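Local coordinates for Lmo2445 protein (PDB 5HZL) that is of unknown function but, as a secreted internalin-like leucine-rich-repeat protein of Listeria monocytogenes, binds calcium ions, at residues G159-A162 and E163-M167; S184-E187 and D188-L191. All blocks are in the same frame, centred on the assembly; numbering follows the deposited sequence.

How the contacts relate
Contacts 1 and 2 are two turns on the convex side of the leucine-rich-repeat solenoid, their centres about 7 Å apart. Contact 1 comes first along the chain, in the loop between strands 158-159 and 174-176; contact 2 follows between strands 174-176 and 197-199 and runs into helix 187-191. They therefore occupy matching places in successive coils of the parallel sheet. The Ser184 OG of contact 2 lies 2.8 Å from Ile161 O of contact 1, a probable hydrogen bond, and Glu163 and Glu187 share one calcium ion. The metal and this polar link join neighbouring coils near the end of the solenoid, close to helix 223-227 of the following part.

Contact 1: residues G159-A162 and E163-M167; sequences GYIA and EDIWM. With CA (calcium ion), chain D.
Ile161 and Ile165 meet across a tight turn, the CD1 of Ile165 lying 4.0 Å from CB of Ile161 while the two branched side chains cross at about a right angle. The same CD1 reaches the neighbouring indole: it sits over the centre of the Trp166 ring, 3.4 Å above its plane, so one isoleucine methyl is packed between an aliphatic chain and an aromatic face. Ile161 CD1 approaches the ring obliquely, at 4.2 Å from Trp166 CZ3. Beta-branched isoleucine suits this buried place, because CG2 of Ile165 is also used, touching the small CB of Ala162 at 3.9 Å. With CG1 placed between the backbone N and the carbonyl carbon (chi1 71°), Ile165 sends CD1 inward and leaves CG2 beside its own N, facing the alanine.

A type I beta turn from Ala162 to Ile165 brings these groups together. At its outer corner Asp164 folds back, its OD1 coming 3.4 Å from Ala162 CB, whereas Glu163 stretches outward with an extended chain. Its OE1 binds the calcium ion at 2.5 Å while OE2 lies 3.4 Å from the metal, so one oxygen makes the bond. A long acidic side chain is apt here, since the ion stands well off the backbone.

Trp166 is fixed further by a hydrogen bond from NE1 to Pro139 O in the preceding coil, and its ring meets that of Phe141. The loop between strands 158-159 and 174-176 lies against helix 187-191, where Glu163 and Asp164 touch Asp188 and a backbone hydrogen bond joins Glu163 to Asp188; Glu163 also touches Gln227 of helix 223-227.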
loop_
_atom_site.group_PDB
_atom_site.type_symbol
_atom_site.label_atom_id
_atom_site.label_comp_id
_atom_site.label_asym_id
_atom_site.label_seq_id
_atom_site.Cartn_x
_atom_site.Cartn_y
_atom_site.Cartn_z
ATOM N N GLY A 159 -7.713 -6.320 -3.702
ATOM C CA GLY A 159 -9.128 -6.438 -3.423
ATOM C C GLY A 159 -9.945 -5.209 -3.705
ATOM O O GLY A 159 -9.574 -4.369 -4.522
ATOM N N TYR A 160 -11.070 -5.133 -3.012
ATOM C CA TYR A 160 -12.008 -4.048 -3.142
ATOM C C TYR A 160 -11.748 -2.914 -2.150
ATOM O O TYR A 160 -11.403 -3.168 -1.006
ATOM C CB TYR A 160 -13.428 -4.609 -2.890
ATOM C CG TYR A 160 -14.545 -3.587 -2.982
ATOM C CD1 TYR A 160 -15.179 -3.323 -4.196
ATOM C CD2 TYR A 160 -14.964 -2.887 -1.861
ATOM C CE1 TYR A 160 -16.192 -2.383 -4.291
ATOM C CE2 TYR A 160 -15.979 -1.948 -1.943
ATOM C CZ TYR A 160 -16.587 -1.700 -3.158
ATOM O OH TYR A 160 -17.587 -0.772 -3.222
ATOM N N ILE A 161 -11.914 -1.672 -2.606
ATOM C CA ILE A 161 -11.800 -0.499 -1.732
ATOM C C ILE A 161 -13.015 0.391 -1.958
ATOM O O ILE A 161 -13.479 0.556 -3.088
ATOM C CB ILE A 161 -10.489 0.288 -1.859
ATOM C CG1 ILE A 161 -10.299 0.910 -3.237
ATOM C CG2 ILE A 161 -9.320 -0.628 -1.537
ATOM C CD1 ILE A 161 -9.028 1.729 -3.290
ATOM N N ALA A 162 -13.511 0.955 -0.864
ATOM C CA ALA A 162 -14.693 1.788 -0.886
ATOM C C ALA A 162 -14.545 3.066 -1.706
ATOM O O ALA A 162 -13.452 3.603 -1.853
ATOM C CB ALA A 162 -15.113 2.113 0.540
ATOM N N GLU A 163 -15.669 3.524 -2.254
ATOM C CA GLU A 163 -15.712 4.750 -3.031
ATOM C C GLU A 163 -15.304 5.937 -2.162
ATOM O O GLU A 163 -14.629 6.836 -2.642
ATOM C CB GLU A 163 -17.116 5.002 -3.648
ATOM C CG GLU A 163 -17.557 3.994 -4.715
ATOM C CD GLU A 163 -18.890 4.340 -5.416
ATOM O OE1 GLU A 163 -19.246 3.654 -6.407
ATOM O OE2 GLU A 163 -19.597 5.298 -5.014
ATOM N N ASP A 164 -15.685 5.900 -0.885
ATOM C CA ASP A 164 -15.415 7.002 0.070
ATOM C C ASP A 164 -14.105 7.014 0.908
ATOM O O ASP A 164 -13.938 7.907 1.755
ATOM C CB ASP A 164 -16.660 7.258 0.974
ATOM C CG ASP A 164 -17.083 6.044 1.819
ATOM O OD1 ASP A 164 -16.368 5.025 1.862
ATOM O OD2 ASP A 164 -18.156 6.123 2.454
ATOM N N ILE A 165 -13.166 6.092 0.689
ATOM C CA ILE A 165 -11.940 6.173 1.493
ATOM C C ILE A 165 -11.068 7.342 1.038
ATOM O O ILE A 165 -11.160 7.818 -0.102
ATOM C CB ILE A 165 -11.076 4.885 1.545
ATOM C CG1 ILE A 165 -10.366 4.584 0.223
ATOM C CG2 ILE A 165 -11.905 3.694 2.027
ATOM C CD1 ILE A 165 -9.391 3.435 0.371
ATOM N N TRP A 166 -10.223 7.770 1.967
ATOM C CA TRP A 166 -9.285 8.858 1.793
ATOM C C TRP A 166 -9.945 10.237 1.555
ATOM O O TRP A 166 -9.407 11.103 0.848
ATOM C CB TRP A 166 -8.208 8.498 0.750
ATOM C CG TRP A 166 -7.497 7.174 1.029
ATOM C CD1 TRP A 166 -7.042 6.726 2.242
ATOM C CD2 TRP A 166 -7.073 6.199 0.065
ATOM N NE1 TRP A 166 -6.428 5.509 2.100
ATOM C CE2 TRP A 166 -6.421 5.166 0.774
ATOM C CE3 TRP A 166 -7.200 6.085 -1.327
ATOM C CZ2 TRP A 166 -5.896 4.034 0.135
ATOM C CZ3 TRP A 166 -6.680 4.962 -1.956
ATOM C CH2 TRP A 166 -6.036 3.951 -1.221
HETATM N N MSE A 167 -11.100 10.432 2.194
HETATM C CA MSE A 167 -11.855 11.685 2.119
HETATM C C MSE A 167 -11.761 12.437 3.415
HETATM O O MSE A 167 -12.498 13.394 3.651
HETATM C CB MSE A 167 -13.297 11.337 1.811
HETATM C CG MSE A 167 -13.421 10.812 0.391
HETATM SE SE MSE A 167 -13.060 12.277 -0.870
HETATM C CE MSE A 167 -14.751 13.285 -0.701
HETATM CA CA CA D . -20.373 4.873 -8.342
#

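Contact 2: residues S184-E187 and D188-L191; sequences SIPE and DIFL. With CA (calcium ion), chain D.
Pro186 does three jobs at once in this turn: it is the centre of an inverse gamma turn, it holds the N-cap position of helix 187-191, and its ring packs on Phe190. The gamma turn is closed by a weak hydrogen bond, 2.9 Å from Glu187 N to Ile185 O. Proline suits the spot because its ring restrains phi, here -79°, to a value that an inverse gamma turn needs, and because it offers an apolar surface to Phe190. Its CG lies 3.6 Å from Phe190 CE2, the two side chains being set obliquely to each other.

From another direction Ile185 CG2 comes to the edge of the same phenyl ring, nearly in its plane and 3.8 Å from Phe190 CD2. Phe190 can receive both because CG stands anti to its carbonyl carbon (chi1 -64°), which turns the ring back toward the chain entering the helix. Ile189 CG2 touches Pro186 CB at 4.0 Å, so proline meets successive residues of the first turn.

The helix itself is pinned by Leu191 N to Glu187 O, a bond of 2.9 Å with an N-H...O angle of 156°. Glu187 lies in its first turn, and its chain, extended beyond CG, reaches the calcium ion through OE2 at 2.6 Å. Its OE1 is close to Asp230 OD2, a pairing of like charges that the nearby cation probably eases; Asp230 is a further residue of this site but does not coordinate the ion in this model. Glu187 and Glu163 bind it here, forming a calcium site that bridges two neighbouring loops, consistent with successive coils of the leucine-rich-repeat solenoid.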
loop_
_atom_site.group_PDB
_atom_site.type_symbol
_atom_site.label_atom_id
_atom_site.label_comp_id
_atom_site.label_asym_id
_atom_site.label_seq_id
_atom_site.Cartn_x
_atom_site.Cartn_y
_atom_site.Cartn_z
ATOM N N SER A 184 -11.424 -2.315 -7.797
ATOM C CA SER A 184 -12.354 -1.249 -7.573
ATOM C C SER A 184 -11.599 0.069 -7.613
ATOM O O SER A 184 -10.372 0.081 -7.505
ATOM C CB SER A 184 -12.935 -1.499 -6.186
ATOM O OG SER A 184 -13.753 -0.447 -5.727
ATOM N N ILE A 185 -12.336 1.167 -7.755
ATOM C CA ILE A 185 -11.752 2.487 -7.807
ATOM C C ILE A 185 -12.214 3.352 -6.626
ATOM O O ILE A 185 -13.403 3.330 -6.273
ATOM C CB ILE A 185 -12.172 3.219 -9.109
ATOM C CG1 ILE A 185 -11.757 2.414 -10.346
ATOM C CG2 ILE A 185 -11.580 4.636 -9.187
ATOM C CD1 ILE A 185 -12.118 3.071 -11.671
ATOM N N PRO A 186 -11.279 4.108 -6.002
ATOM C CA PRO A 186 -11.674 5.050 -4.951
ATOM C C PRO A 186 -12.241 6.281 -5.682
ATOM O O PRO A 186 -11.549 7.273 -5.876
ATOM C CB PRO A 186 -10.361 5.355 -4.236
ATOM C CG PRO A 186 -9.311 5.126 -5.254
ATOM C CD PRO A 186 -9.815 4.055 -6.165
ATOM N N GLU A 187 -13.501 6.187 -6.095
ATOM C CA GLU A 187 -14.148 7.254 -6.860
ATOM C C GLU A 187 -14.195 8.648 -6.266
ATOM O O GLU A 187 -13.799 9.601 -6.928
ATOM C CB GLU A 187 -15.574 6.865 -7.255
ATOM C CG GLU A 187 -15.635 5.742 -8.266
ATOM C CD GLU A 187 -17.028 5.530 -8.812
ATOM O OE1 GLU A 187 -17.120 5.041 -9.956
ATOM O OE2 GLU A 187 -18.026 5.870 -8.122
ATOM N N ASP A 188 -14.688 8.767 -5.038
ATOM C CA ASP A 188 -14.822 10.083 -4.408
ATOM C C ASP A 188 -13.591 10.974 -4.521
ATOM O O ASP A 188 -13.693 12.102 -5.015
ATOM C CB ASP A 188 -15.216 9.977 -2.928
ATOM C CG ASP A 188 -16.617 9.418 -2.712
ATOM O OD1 ASP A 188 -17.206 8.809 -3.624
ATOM O OD2 ASP A 188 -17.126 9.599 -1.588
ATOM N N ILE A 189 -12.442 10.456 -4.090
ATOM C CA ILE A 189 -11.200 11.227 -4.104
ATOM C C ILE A 189 -10.771 11.645 -5.518
ATOM O O ILE A 189 -10.325 12.783 -5.696
ATOM C CB ILE A 189 -10.062 10.513 -3.323
ATOM C CG1 ILE A 189 -8.916 11.478 -2.992
ATOM C CG2 ILE A 189 -9.577 9.267 -4.046
ATOM C CD1 ILE A 189 -9.322 12.639 -2.100
ATOM N N PHE A 190 -10.910 10.766 -6.517
ATOM C CA PHE A 190 -10.541 11.158 -7.882
ATOM C C PHE A 190 -11.506 12.174 -8.493
ATOM O O PHE A 190 -11.086 13.024 -9.276
ATOM C CB PHE A 190 -10.385 9.973 -8.838
ATOM C CG PHE A 190 -9.267 9.038 -8.487
ATOM C CD1 PHE A 190 -7.990 9.519 -8.207
ATOM C CD2 PHE A 190 -9.452 7.677 -8.543
ATOM C CE1 PHE A 190 -6.950 8.658 -7.902
ATOM C CE2 PHE A 190 -8.408 6.810 -8.252
ATOM C CZ PHE A 190 -7.153 7.299 -7.930
ATOM N N LEU A 191 -12.783 12.089 -8.129
ATOM C CA LEU A 191 -13.810 13.006 -8.644
ATOM C C LEU A 191 -13.933 14.325 -7.885
ATOM O O LEU A 191 -14.568 15.251 -8.385
ATOM C CB LEU A 191 -15.179 12.320 -8.668
ATOM C CG LEU A 191 -15.301 11.064 -9.533
ATOM C CD1 LEU A 191 -16.706 10.499 -9.384
ATOM C CD2 LEU A 191 -14.975 11.345 -10.993
HETATM CA CA CA D . -20.373 4.873 -8.342
#